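Local coordinates for protein chintase (Rhizomucor miehei, PDB 5YUQ) that probably hydrolyses the beta-1,4 linkages of chitin as a family 18 glycoside hydrolase, with its active site in a tunnel, at residues S70-F83 and C117-L131. Residues are numbered along the deposited sequence; the frame is centred on the assembly and turned at random.
Sequences SLYFSDLLKSSSSF and CNSKDENDTANYLKL
Two hydrogen bonds from Ser119 converge on Leu71 O, joining two loops, an instance of how one serine can stitch a loop to the start of a helix. Ser119 CB lies against the carboxylate of Asp75, 3.3 Å from Asp75 OD1. A chi1 of 59° sets OG between the serine's own N and carbonyl carbon, where it gives its proton to Leu71 O; Ser119 N reaches the same oxygen at 2.9 Å, and both donors come from one face of the carbonyl plane. The OG also accepts from Asp75 N, in the first turn of helix 73-78, at 3.2 Å. Beside this clasp a water bridges Ser70 O, Ser74 N and Ser119 O. One residue earlier, Ser74 OG donates to the syn lone pair of Asp124 OD1 over 2.7 Å, while Asp124 OD2, met from above the carboxylate plane by Asp121 N, also accepts from Asn110 N. Family 18 enzymes have a TIM-barrel fold; here the short helix 73-78, in the connection between strand 59-65 and helix 80-97, crosses segment 124-131 of helix 124-139, which follows strand 101-105, at 67° with the axes 9.5 Å apart. Away from the polar end the packing turns apolar: Leu77 CD1 meets Leu131 CD2 at 3.9 Å, the two side chains crossing at about a right angle, with Phe86 against both. Phe83, its CG anti to the backbone N (chi1 178°), brings its ring edge-on to the helix backbone, with Phe83 CZ 3.6 Å from Lys130 O. At the other extremity Leu71 CD2 touches Cys117 SG, whose disulfide partner is Cys274.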
ATOM      1  N   SER A  70      -5.294   8.070  -9.759  1.00 12.38           N
ATOM      2  CA  SER A  70      -5.662   9.146  -8.840  1.00 14.58           C
ATOM      3  C   SER A  70      -5.702  10.522  -9.497  1.00 17.48           C
ATOM      4  O   SER A  70      -5.842  11.527  -8.803  1.00 15.42           O
ATOM      5  CB  SER A  70      -4.706   9.165  -7.641  1.00 13.66           C
ATOM      6  OG  SER A  70      -4.913   8.016  -6.814  1.00 13.91           O
ATOM      7  N   LEU A  71      -5.618  10.568 -10.824  1.00 15.15           N
ATOM      8  CA  LEU A  71      -5.556  11.846 -11.551  1.00 16.22           C
ATOM      9  C   LEU A  71      -6.747  12.744 -11.275  1.00 16.82           C
ATOM     10  O   LEU A  71      -6.601  13.960 -11.154  1.00 16.78           O
ATOM     11  CB  LEU A  71      -5.498  11.603 -13.058  1.00 17.43           C
ATOM     12  CG  LEU A  71      -4.189  11.097 -13.652  1.00 18.31           C
ATOM     13  CD1 LEU A  71      -4.371  10.768 -15.126  1.00 22.51           C
ATOM     14  CD2 LEU A  71      -3.122  12.156 -13.461  1.00 19.13           C
ATOM     15  N   TYR A  72      -7.923  12.139 -11.169  1.00 15.15           N
ATOM     16  CA  TYR A  72      -9.158  12.901 -11.242  1.00 15.96           C
ATOM     17  C   TYR A  72      -9.972  12.998  -9.966  1.00 13.71           C
ATOM     18  O   TYR A  72     -10.989  13.672  -9.967  1.00 15.78           O
ATOM     19  CB  TYR A  72     -10.036  12.369 -12.383  1.00 17.73           C
ATOM     20  CG  TYR A  72      -9.339  12.450 -13.711  1.00 20.42           C
ATOM     21  CD1 TYR A  72      -9.042  13.679 -14.284  1.00 21.17           C
ATOM     22  CD2 TYR A  72      -8.961  11.302 -14.386  1.00 21.81           C
ATOM     23  CE1 TYR A  72      -8.380  13.760 -15.495  1.00 26.35           C
ATOM     24  CE2 TYR A  72      -8.304  11.375 -15.606  1.00 22.96           C
ATOM     25  CZ  TYR A  72      -8.022  12.608 -16.150  1.00 26.69           C
ATOM     26  OH  TYR A  72      -7.368  12.692 -17.356  1.00 34.42           O
ATOM     27  N   PHE A  73      -9.543  12.337  -8.891  1.00 14.05           N
ATOM     28  CA  PHE A  73     -10.282  12.407  -7.624  1.00 12.64           C
ATOM     29  C   PHE A  73     -10.599  13.851  -7.220  1.00 15.18           C
ATOM     30  O   PHE A  73     -11.743  14.179  -6.905  1.00 12.95           O
ATOM     31  CB  PHE A  73      -9.496  11.750  -6.489  1.00 16.59           C
ATOM     32  CG  PHE A  73      -9.686  10.256  -6.372  1.00 14.74           C
ATOM     33  CD1 PHE A  73     -10.844   9.729  -5.828  1.00 16.74           C
ATOM     34  CD2 PHE A  73      -8.672   9.392  -6.746  1.00 16.57           C
ATOM     35  CE1 PHE A  73     -11.004   8.348  -5.696  1.00 16.19           C
ATOM     36  CE2 PHE A  73      -8.828   8.018  -6.616  1.00 18.22           C
ATOM     37  CZ  PHE A  73      -9.987   7.500  -6.095  1.00 17.41           C
ATOM     38  N   SER A  74      -9.593  14.718  -7.226  1.00 13.48           N
ATOM     39  CA  SER A  74      -9.813  16.094  -6.781  1.00 14.35           C
ATOM     40  C   SER A  74     -10.845  16.805  -7.645  1.00 12.91           C
ATOM     41  O   SER A  74     -11.791  17.380  -7.121  1.00 16.85           O
ATOM     42  CB  SER A  74      -8.500  16.875  -6.772  1.00 13.76           C
ATOM     43  OG  SER A  74      -8.725  18.211  -6.332  1.00 14.36           O
ATOM     44  N   ASP A  75     -10.674  16.745  -8.964  1.00 16.59           N
ATOM     45  CA  ASP A  75     -11.632  17.363  -9.880  1.00 17.95           C
ATOM     46  C   ASP A  75     -13.032  16.787  -9.711  1.00 18.65           C
ATOM     47  O   ASP A  75     -14.015  17.524  -9.688  1.00 17.12           O
ATOM     48  CB  ASP A  75     -11.186  17.176 -11.332  1.00 17.61           C
ATOM     49  CG  ASP A  75      -9.977  18.012 -11.690  1.00 20.33           C
ATOM     50  OD1 ASP A  75      -9.654  18.965 -10.947  1.00 19.43           O
ATOM     51  OD2 ASP A  75      -9.346  17.714 -12.729  1.00 23.35           O
ATOM     52  N   LEU A  76     -13.120  15.465  -9.602  1.00 15.81           N
ATOM     53  CA  LEU A  76     -14.412  14.808  -9.484  1.00 16.33           C
ATOM     54  C   LEU A  76     -15.172  15.277  -8.253  1.00 14.53           C
ATOM     55  O   LEU A  76     -16.368  15.536  -8.327  1.00 17.39           O
ATOM     56  CB  LEU A  76     -14.248  13.287  -9.452  1.00 15.16           C
ATOM     57  CG  LEU A  76     -13.841  12.631 -10.776  1.00 17.84           C
ATOM     58  CD1 LEU A  76     -13.572  11.136 -10.582  1.00 15.17           C
ATOM     59  CD2 LEU A  76     -14.925  12.834 -11.820  1.00 17.76           C
ATOM     60  N   LEU A  77     -14.476  15.408  -7.127  1.00 14.48           N
ATOM     61  CA  LEU A  77     -15.166  15.680  -5.864  1.00 16.14           C
ATOM     62  C   LEU A  77     -15.421  17.159  -5.573  1.00 15.69           C
ATOM     63  O   LEU A  77     -16.249  17.475  -4.725  1.00 17.59           O
ATOM     64  CB  LEU A  77     -14.422  15.048  -4.684  1.00 15.22           C
ATOM     65  CG  LEU A  77     -14.187  13.541  -4.792  1.00 17.68           C
ATOM     66  CD1 LEU A  77     -13.549  13.015  -3.515  1.00 17.76           C
ATOM     67  CD2 LEU A  77     -15.495  12.829  -5.075  1.00 15.45           C
ATOM     68  N   LYS A  78     -14.731  18.050  -6.284  1.00 14.01           N
ATOM     69  CA  LYS A  78     -14.835  19.492  -6.010  1.00 15.22           C
ATOM     70  C   LYS A  78     -15.972  20.152  -6.785  1.00 20.15           C
ATOM     71  O   LYS A  78     -16.301  21.312  -6.543  1.00 20.35           O
ATOM     72  CB  LYS A  78     -13.504  20.205  -6.288  1.00 18.18           C
ATOM     73  CG  LYS A  78     -13.218  20.500  -7.760  1.00 19.39           C
ATOM     74  CD  LYS A  78     -11.874  21.198  -7.914  1.00 20.51           C
ATOM     75  CE  LYS A  78     -11.607  21.583  -9.358  1.00 23.98           C
ATOM     76  NZ  LYS A  78     -10.292  22.273  -9.491  1.00 24.97           N
ATOM     77  N   SER A  79     -16.569  19.411  -7.712  1.00 18.37           N
ATOM     78  CA  SER A  79     -17.746  19.882  -8.434  1.00 17.34           C
ATOM     79  C   SER A  79     -18.936  19.044  -8.007  1.00 21.12           C
ATOM     80  O   SER A  79     -18.851  17.821  -7.983  1.00 19.02           O
ATOM     81  CB  SER A  79     -17.524  19.755  -9.939  1.00 25.40           C
ATOM     82  OG  SER A  79     -18.757  19.782 -10.630  1.00 30.15           O
ATOM     83  N   SER A  80     -20.042  19.707  -7.675  0.51 20.40           N
ATOM     84  CA  SER A  80     -21.229  19.023  -7.172  0.51 20.32           C
ATOM     85  C   SER A  80     -21.780  17.994  -8.159  0.51 20.74           C
ATOM     86  O   SER A  80     -22.139  16.882  -7.774  0.51 18.96           O
ATOM     87  CB  SER A  80     -22.313  20.046  -6.825  0.51 19.90           C
ATOM     88  OG  SER A  80     -23.369  19.441  -6.108  0.51 26.80           O
ATOM     89  N   SER A  81     -21.837  18.367  -9.432  1.00 20.01           N
ATOM     90  CA  SER A  81     -22.422  17.495 -10.446  1.00 22.31           C
ATOM     91  C   SER A  81     -21.543  16.283 -10.740  1.00 19.48           C
ATOM     92  O   SER A  81     -22.053  15.177 -10.883  1.00 19.63           O
ATOM     93  CB  SER A  81     -22.728  18.261 -11.732  1.00 25.45           C
ATOM     94  OG  SER A  81     -21.541  18.732 -12.339  1.00 33.91           O
ATOM     95  N   SER A  82     -20.234  16.488 -10.828  1.00 19.29           N
ATOM     96  CA  SER A  82     -19.333  15.361 -11.038  1.00 16.43           C
ATOM     97  C   SER A  82     -19.257  14.480  -9.789  1.00 17.88           C
ATOM     98  O   SER A  82     -19.108  13.267  -9.893  1.00 18.47           O
ATOM     99  CB  SER A  82     -17.945  15.815 -11.492  1.00 22.21           C
ATOM    100  OG  SER A  82     -17.322  16.617 -10.513  1.00 25.47           O
ATOM    101  N   PHE A  83     -19.387  15.089  -8.614  1.00 16.44           N
ATOM    102  CA  PHE A  83     -19.408  14.343  -7.359  1.00 15.40           C
ATOM    103  C   PHE A  83     -20.587  13.378  -7.356  1.00 17.63           C
ATOM    104  O   PHE A  83     -20.427  12.184  -7.080  1.00 16.48           O
ATOM    105  CB  PHE A  83     -19.514  15.329  -6.181  1.00 15.60           C
ATOM    106  CG  PHE A  83     -19.582  14.677  -4.819  1.00 16.02           C
ATOM    107  CD1 PHE A  83     -20.772  14.134  -4.349  1.00 17.77           C
ATOM    108  CD2 PHE A  83     -18.468  14.650  -3.993  1.00 15.67           C
ATOM    109  CE1 PHE A  83     -20.842  13.534  -3.097  1.00 15.44           C
ATOM    110  CE2 PHE A  83     -18.534  14.058  -2.734  1.00 15.39           C
ATOM    111  CZ  PHE A  83     -19.719  13.502  -2.290  1.00 15.69           C
ATOM    112  N   CYS A 117       1.002  15.138 -11.940  1.00 18.45           N
ATOM    113  CA  CYS A 117      -0.053  15.915 -12.580  1.00 17.79           C
ATOM    114  C   CYS A 117      -1.453  15.580 -12.054  1.00 19.52           C
ATOM    115  O   CYS A 117      -2.465  15.985 -12.645  1.00 17.84           O
ATOM    116  CB  CYS A 117       0.008  15.750 -14.102  1.00 18.90           C
ATOM    117  SG  CYS A 117      -0.315  14.068 -14.658  1.00 19.57           S
ATOM    118  N   ASN A 118      -1.517  14.844 -10.944  1.00 16.08           N
ATOM    119  CA  ASN A 118      -2.793  14.657 -10.249  1.00 16.78           C
ATOM    120  C   ASN A 118      -3.490  15.983  -9.994  1.00 16.76           C
ATOM    121  O   ASN A 118      -2.837  16.978  -9.666  1.00 19.92           O
ATOM    122  CB  ASN A 118      -2.571  13.973  -8.896  1.00 16.03           C
ATOM    123  CG  ASN A 118      -2.411  12.476  -9.007  1.00 16.49           C
ATOM    124  OD1 ASN A 118      -2.589  11.883 -10.076  1.00 16.65           O
ATOM    125  ND2 ASN A 118      -2.085  11.846  -7.889  1.00 16.54           N
ATOM    126  N   SER A 119      -4.811  16.007 -10.130  1.00 15.04           N
ATOM    127  CA  SER A 119      -5.563  17.184  -9.716  1.00 15.85           C
ATOM    128  C   SER A 119      -5.496  17.296  -8.193  1.00 19.02           C
ATOM    129  O   SER A 119      -5.344  16.296  -7.492  1.00 16.56           O
ATOM    130  CB  SER A 119      -7.011  17.135 -10.210  1.00 18.36           C
ATOM    131  OG  SER A 119      -7.704  15.991  -9.734  1.00 15.61           O
ATOM    132  N   LYS A 120      -5.590  18.519  -7.682  1.00 16.98           N
ATOM    133  CA  LYS A 120      -5.489  18.754  -6.245  1.00 17.83           C
ATOM    134  C   LYS A 120      -6.280  20.000  -5.883  1.00 16.38           C
ATOM    135  O   LYS A 120      -6.421  20.905  -6.697  1.00 17.26           O
ATOM    136  CB  LYS A 120      -4.030  18.925  -5.837  1.00 19.54           C
ATOM    137  CG  LYS A 120      -3.318  20.019  -6.608  1.00 21.69           C
ATOM    138  CD  LYS A 120      -1.878  20.179  -6.165  1.00 38.67           C
ATOM    139  CE  LYS A 120      -1.070  18.910  -6.391  1.00 28.42           C
ATOM    140  NZ  LYS A 120      -1.065  18.420  -7.807  1.00 41.15           N
ATOM    141  N   ASP A 121      -6.802  20.037  -4.663  1.00 15.63           N
ATOM    142  CA  ASP A 121      -7.587  21.165  -4.186  1.00 13.35           C
ATOM    143  C   ASP A 121      -7.436  21.250  -2.678  1.00 16.86           C
ATOM    144  O   ASP A 121      -7.291  20.224  -2.012  1.00 15.23           O
ATOM    145  CB  ASP A 121      -9.056  20.988  -4.557  1.00 15.11           C
ATOM    146  CG  ASP A 121      -9.869  22.236  -4.319  1.00 18.56           C
ATOM    147  OD1 ASP A 121      -9.956  23.073  -5.241  1.00 19.21           O
ATOM    148  OD2 ASP A 121     -10.430  22.382  -3.211  1.00 16.57           O
ATOM    149  N   GLU A 122      -7.462  22.466  -2.134  1.00 15.82           N
ATOM    150  CA  GLU A 122      -7.387  22.641  -0.684  1.00 14.48           C
ATOM    151  C   GLU A 122      -8.441  21.824   0.051  1.00 14.43           C
ATOM    152  O   GLU A 122      -8.219  21.403   1.184  1.00 15.42           O
ATOM    153  CB  GLU A 122      -7.585  24.112  -0.302  1.00 16.99           C
ATOM    154  CG  GLU A 122      -6.555  25.062  -0.855  1.00 27.19           C
ATOM    155  CD  GLU A 122      -7.023  26.501  -0.786  1.00 36.51           C
ATOM    156  OE1 GLU A 122      -7.946  26.792   0.011  1.00 27.66           O
ATOM    157  OE2 GLU A 122      -6.483  27.338  -1.543  1.00 40.11           O
ATOM    158  N   ASN A 123      -9.588  21.614  -0.588  1.00 15.08           N
ATOM    159  CA  ASN A 123     -10.707  20.939   0.055  1.00 14.12           C
ATOM    160  C   ASN A 123     -10.695  19.433  -0.136  1.00 13.40           C
ATOM    161  O   ASN A 123     -11.653  18.764   0.242  1.00 13.81           O
ATOM    162  CB  ASN A 123     -12.052  21.467  -0.461  1.00 14.62           C
ATOM    163  CG  ASN A 123     -12.322  22.885  -0.047  1.00 19.48           C
ATOM    164  OD1 ASN A 123     -11.765  23.380   0.932  1.00 16.73           O
ATOM    165  ND2 ASN A 123     -13.192  23.550  -0.789  1.00 16.61           N
ATOM    166  N   ASP A 124      -9.623  18.899  -0.706  1.00 12.63           N
ATOM    167  CA  ASP A 124      -9.596  17.474  -1.048  1.00 13.65           C
ATOM    168  C   ASP A 124      -9.990  16.542   0.093  1.00 11.94           C
ATOM    169  O   ASP A 124     -10.821  15.653  -0.090  1.00 12.22           O
ATOM    170  CB  ASP A 124      -8.226  17.069  -1.581  1.00 12.13           C
ATOM    171  CG  ASP A 124      -8.034  17.432  -3.039  1.00 11.10           C
ATOM    172  OD1 ASP A 124      -9.019  17.843  -3.705  1.00 13.55           O
ATOM    173  OD2 ASP A 124      -6.899  17.286  -3.518  1.00 13.38           O
ATOM    174  N   THR A 125      -9.409  16.747   1.269  1.00 12.07           N
ATOM    175  CA  THR A 125      -9.659  15.827   2.372  1.00 14.18           C
ATOM    176  C   THR A 125     -11.090  15.926   2.880  1.00 13.31           C
ATOM    177  O   THR A 125     -11.722  14.906   3.141  1.00 12.48           O
ATOM    178  CB  THR A 125      -8.619  15.983   3.495  1.00 14.39           C
ATOM    179  OG1 THR A 125      -7.330  15.596   2.988  1.00 13.13           O
ATOM    180  CG2 THR A 125      -8.966  15.083   4.668  1.00 14.62           C
ATOM    181  N   ALA A 126     -11.620  17.144   2.982  1.00 12.76           N
ATOM    182  CA  ALA A 126     -13.020  17.313   3.372  1.00 13.02           C
ATOM    183  C   ALA A 126     -13.940  16.653   2.341  1.00 14.60           C
ATOM    184  O   ALA A 126     -14.954  16.043   2.692  1.00 14.20           O
ATOM    185  CB  ALA A 126     -13.355  18.794   3.516  1.00 14.18           C
ATOM    186  N   ASN A 127     -13.582  16.791   1.067  1.00 15.54           N
ATOM    187  CA  ASN A 127     -14.395  16.242  -0.013  1.00 15.03           C
ATOM    188  C   ASN A 127     -14.332  14.725  -0.044  1.00 14.76           C
ATOM    189  O   ASN A 127     -15.304  14.062  -0.406  1.00 15.30           O
ATOM    190  CB  ASN A 127     -13.952  16.815  -1.365  1.00 14.38           C
ATOM    191  CG  ASN A 127     -14.330  18.275  -1.531  1.00 15.33           C
ATOM    192  OD1 ASN A 127     -15.180  18.800  -0.803  1.00 14.06           O
ATOM    193  ND2 ASN A 127     -13.714  18.932  -2.501  1.00 15.02           N
ATOM    194  N   TYR A 128     -13.179  14.181   0.333  1.00 13.37           N
ATOM    195  CA  TYR A 128     -13.005  12.736   0.447  1.00 11.23           C
ATOM    196  C   TYR A 128     -13.967  12.199   1.489  1.00 12.99           C
ATOM    197  O   TYR A 128     -14.636  11.190   1.277  1.00 12.75           O
ATOM    198  CB  TYR A 128     -11.580  12.437   0.899  1.00 12.16           C
ATOM    199  CG  TYR A 128     -10.976  11.112   0.501  1.00 13.16           C
ATOM    200  CD1 TYR A 128     -11.633  10.209  -0.330  1.00 12.70           C
ATOM    201  CD2 TYR A 128      -9.717  10.774   0.965  1.00 13.41           C
ATOM    202  CE1 TYR A 128     -11.016   8.995  -0.696  1.00 13.49           C
ATOM    203  CE2 TYR A 128      -9.099   9.578   0.610  1.00 13.15           C
ATOM    204  CZ  TYR A 128      -9.758   8.694  -0.206  1.00 13.82           C
ATOM    205  OH  TYR A 128      -9.120   7.526  -0.543  1.00 12.55           O
ATOM    206  N   LEU A 129     -14.046  12.879   2.630  1.00 13.27           N
ATOM    207  CA  LEU A 129     -14.991  12.475   3.665  1.00 14.60           C
ATOM    208  C   LEU A 129     -16.425  12.606   3.168  1.00 13.02           C
ATOM    209  O   LEU A 129     -17.252  11.726   3.419  1.00 14.32           O
ATOM    210  CB  LEU A 129     -14.782  13.282   4.951  1.00 14.15           C
ATOM    211  CG  LEU A 129     -15.734  12.921   6.098  1.00 14.19           C
ATOM    212  CD1 LEU A 129     -15.690  11.421   6.361  1.00 16.81           C
ATOM    213  CD2 LEU A 129     -15.349  13.692   7.340  1.00 17.27           C
ATOM    214  N   LYS A 130     -16.711  13.685   2.442  1.00 13.65           N
ATOM    215  CA  LYS A 130     -18.040  13.858   1.865  1.00 14.67           C
ATOM    216  C   LYS A 130     -18.382  12.667   0.979  1.00 13.61           C
ATOM    217  O   LYS A 130     -19.506  12.175   0.996  1.00 15.49           O
ATOM    218  CB  LYS A 130     -18.124  15.150   1.059  1.00 16.58           C
ATOM    219  CG  LYS A 130     -19.530  15.696   0.995  1.00 26.05           C
ATOM    220  CD  LYS A 130     -19.578  17.064   0.336  1.00 30.47           C
ATOM    221  CE  LYS A 130     -20.995  17.636   0.411  1.00 39.67           C
ATOM    222  NZ  LYS A 130     -21.247  18.741  -0.567  1.00 29.13           N
ATOM    223  N   LEU A 131     -17.402  12.205   0.217  1.00 13.58           N
ATOM    224  CA  LEU A 131     -17.595  11.031  -0.622  1.00 12.69           C
ATOM    225  C   LEU A 131     -17.943   9.797   0.199  1.00 14.68           C
ATOM    226  O   LEU A 131     -18.874   9.072  -0.138  1.00 15.21           O
ATOM    227  CB  LEU A 131     -16.347  10.778  -1.466  1.00 13.40           C
ATOM    228  CG  LEU A 131     -16.335   9.488  -2.289  1.00 14.72           C
ATOM    229  CD1 LEU A 131     -17.507   9.460  -3.248  1.00 14.65           C
ATOM    230  CD2 LEU A 131     -15.019   9.410  -3.040  1.00 14.46           C
TER
HETATM  231  O   HOH W   1      -6.751  13.778  -7.509  1.00 14.54           O
HETATM  232  O   HOH W   2      -2.779   9.134 -10.656  1.00 14.81           O
HETATM  233  O   HOH W   3     -11.780  17.594  -4.203  1.00 14.49           O
HETATM  234  O   HOH W   4      -8.486  23.081  -7.450  1.00 23.21           O